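FdhC (Acinetobacter nosocomialis, PDB 5KTC) is a sugar N-acyltransferase of the GNAT superfamily that probably transfers a 3-hydroxybutanoyl group from coenzyme A to the amino group of a dTDP-linked 3-amino-3,6-dideoxy-D-galactose. Local coordinates at residues L144-Q149 against Y160-K166. Numbering follows the deposited sequence.
With COA (coenzyme A), chain D.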
# COMPACT_ATOMS: atom_id res chain seq x y z
N LEU A 144 4.00 11.55 7.28
CA LEU A 144 5.04 12.55 7.68
C LEU A 144 6.14 11.90 8.46
O LEU A 144 7.30 12.11 8.19
CB LEU A 144 4.45 13.72 8.49
CG LEU A 144 3.52 14.59 7.66
CD1 LEU A 144 2.46 15.43 8.41
CD2 LEU A 144 4.32 15.44 6.69
N LYS A 145 5.79 11.04 9.39
CA LYS A 145 6.79 10.33 10.13
C LYS A 145 7.73 9.51 9.24
O LYS A 145 8.94 9.50 9.43
CB LYS A 145 6.17 9.41 11.19
CG LYS A 145 7.18 8.72 12.15
CD LYS A 145 6.43 8.12 13.36
CE LYS A 145 7.30 7.29 14.32
NZ LYS A 145 8.51 8.03 14.80
N MET A 146 7.18 8.78 8.29
CA MET A 146 8.04 7.96 7.41
C MET A 146 8.87 8.81 6.42
O MET A 146 9.79 8.31 5.80
CB MET A 146 7.17 6.96 6.62
CG MET A 146 7.94 5.88 5.87
SD MET A 146 6.81 4.59 5.28
CE MET A 146 6.48 3.68 6.79
N GLY A 147 8.47 10.07 6.20
CA GLY A 147 9.28 11.01 5.35
C GLY A 147 8.65 11.56 4.11
O GLY A 147 9.35 12.12 3.24
N ALA A 148 7.34 11.41 3.99
CA ALA A 148 6.58 12.00 2.89
C ALA A 148 6.64 13.53 3.00
O ALA A 148 6.75 14.07 4.08
CB ALA A 148 5.13 11.56 2.91
N GLN A 149 6.68 14.19 1.88
CA GLN A 149 6.69 15.63 1.88
C GLN A 149 5.29 16.10 1.45
O GLN A 149 4.76 15.82 0.38
CB GLN A 149 7.83 16.17 1.02
CG GLN A 149 8.15 17.66 1.26
CD GLN A 149 8.89 18.38 0.09
OE1 GLN A 149 8.84 19.63 -0.03
NE2 GLN A 149 9.54 17.60 -0.80
N TYR A 160 0.81 14.47 -1.25
CA TYR A 160 2.16 14.18 -0.82
C TYR A 160 2.97 13.62 -1.95
O TYR A 160 2.43 13.01 -2.86
CB TYR A 160 2.14 13.12 0.31
CG TYR A 160 1.51 13.59 1.59
CD1 TYR A 160 0.15 13.41 1.83
CD2 TYR A 160 2.28 14.17 2.57
CE1 TYR A 160 -0.42 13.90 3.00
CE2 TYR A 160 1.72 14.58 3.76
CZ TYR A 160 0.37 14.44 3.96
OH TYR A 160 -0.14 14.89 5.15
N ILE A 161 4.29 13.72 -1.80
CA ILE A 161 5.21 12.90 -2.56
C ILE A 161 6.22 12.22 -1.62
O ILE A 161 6.54 12.69 -0.53
CB ILE A 161 5.98 13.59 -3.71
CG1 ILE A 161 7.11 14.39 -3.19
CG2 ILE A 161 5.08 14.44 -4.60
CD1 ILE A 161 6.71 15.47 -2.27
N PHE A 162 6.75 11.10 -2.09
CA PHE A 162 7.71 10.31 -1.28
C PHE A 162 8.88 9.99 -2.23
O PHE A 162 8.68 9.42 -3.27
CB PHE A 162 7.02 9.09 -0.66
CG PHE A 162 7.87 8.38 0.35
CD1 PHE A 162 8.85 7.50 -0.06
CD2 PHE A 162 7.73 8.64 1.70
CE1 PHE A 162 9.71 6.92 0.85
CE2 PHE A 162 8.59 8.05 2.60
CZ PHE A 162 9.56 7.18 2.17
N PRO A 163 10.06 10.52 -1.96
CA PRO A 163 11.14 10.36 -2.94
C PRO A 163 11.88 9.03 -2.74
O PRO A 163 11.96 8.55 -1.60
CB PRO A 163 12.09 11.53 -2.59
CG PRO A 163 11.91 11.69 -1.16
CD PRO A 163 10.43 11.42 -0.89
N LYS A 164 12.41 8.49 -3.84
CA LYS A 164 13.21 7.25 -3.84
C LYS A 164 14.36 7.35 -2.82
O LYS A 164 14.67 6.41 -2.18
CB LYS A 164 13.74 6.95 -5.24
CG LYS A 164 14.55 5.69 -5.35
CD LYS A 164 14.92 5.27 -6.76
CE LYS A 164 15.44 3.84 -6.73
NZ LYS A 164 16.05 3.50 -8.05
N SER A 165 14.97 8.52 -2.74
CA SER A 165 16.03 8.81 -1.78
C SER A 165 15.65 8.56 -0.32
O SER A 165 16.45 8.06 0.48
CB SER A 165 16.54 10.24 -1.95
OG SER A 165 15.59 11.17 -1.49
N LYS A 166 14.41 8.86 0.04
CA LYS A 166 13.98 8.61 1.39
C LYS A 166 13.75 7.14 1.63
O LYS A 166 13.97 6.63 2.78
CB LYS A 166 12.71 9.39 1.70
CG LYS A 166 12.19 9.19 3.12
CD LYS A 166 13.15 9.66 4.22
CE LYS A 166 13.33 11.17 4.21
NZ LYS A 166 14.37 11.58 5.20
N1A COA D . 7.85 3.84 12.98
C2A COA D . 7.54 2.97 13.97
N3A COA D . 6.28 2.64 14.28
C4A COA D . 5.30 3.12 13.53
C5A COA D . 5.57 4.04 12.40
C6A COA D . 6.95 4.40 12.16
N6A COA D . 7.29 5.23 11.18
N7A COA D . 4.41 4.35 11.85
C8A COA D . 3.46 3.70 12.55
N9A COA D . 4.00 2.97 13.56
C1B COA D . 3.29 2.11 14.53
C2B COA D . 2.04 2.84 15.04
O2B COA D . 2.31 3.70 16.16
C3B COA D . 1.12 1.71 15.33
O3B COA D . 1.53 1.13 16.57
P3B COA D . 0.65 1.33 17.90
O7A COA D . -0.16 0.03 17.92
O8A COA D . 1.84 1.37 18.81
O9A COA D . -0.16 2.59 17.72
C4B COA D . 1.42 0.72 14.23
O4B COA D . 2.80 0.94 13.87
C5B COA D . 0.45 0.79 13.08
O5B COA D . 0.43 2.09 12.53
P1A COA D . -0.93 2.91 12.50
O1A COA D . -0.59 4.32 12.09
O2A COA D . -1.87 2.61 13.64
O3A COA D . -1.72 2.40 11.18
P2A COA D . -3.02 1.56 11.00
O4A COA D . -2.93 0.16 11.54
O5A COA D . -4.25 2.34 11.41
O6A COA D . -3.07 1.38 9.41
CBP COA D . -4.43 2.31 7.61
CCP COA D . -3.28 2.54 8.61
CDP COA D . -4.62 3.60 6.86
CEP COA D . -4.07 1.18 6.65
CAP COA D . -5.71 1.92 8.40
OAP COA D . -5.81 2.89 9.49
C9P COA D . -6.93 1.87 7.58
O9P COA D . -7.30 0.90 6.87
N8P COA D . -7.67 3.00 7.63
C7P COA D . -8.86 3.11 6.88
C6P COA D . -8.70 3.23 5.38
C5P COA D . -7.96 4.49 5.05
O5P COA D . -8.34 5.57 5.54
N4P COA D . -6.90 4.37 4.27
C3P COA D . -6.01 5.50 3.97
C2P COA D . -6.62 6.47 2.94
S1P COA D . -5.57 7.96 2.85
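Ala148 sets its methyl into the notch between the rings of Tyr160 and Phe162, with CB 3.9 Å from Tyr160 CD2 and 4.1 Å from Phe162 CD2. A methyl is bulk enough, since Phe130 lies against it. At one end of this row Leu144 brings CD2 to the edge of the Tyr160 ring, near its plane, while the Tyr160 hydroxyl is hydrogen-bonded to His140. At the other end the Phe162 ring, swung across by a CG anti to its backbone N (chi1 -171°), turns its edge to the helix end: CE2 lies 3.4 Å from Met146 O. Met146 meets this ring through CG, and its sulfur, 5.5 Å from the Phe162 centroid, makes an oblique Met-aromatic contact. Gly147 closes the helix with a Schellman motif; at its positive phi (118°) a side chain would jam against the carbonyl O of Met146, and its absence leaves room for Lys166 CG. Gln149 N donates a hydrogen bond to Ile161 O (2.8 Å, nearly straight at 173°), and Ile161 N returns one to Gln149 O. Ile161 CD1 packs 3.5 Å from Gln149 CB, the two side chains running alongside. Lys145 lays CD and CE over a face of the coenzyme A adenine, CE 3.6 Å from C6A. A Schellman-capped helix runs into the outermost strand 149-153, antiparallel to 157-163, in the C-terminal part of a GNAT fold, beside the coenzyme A site.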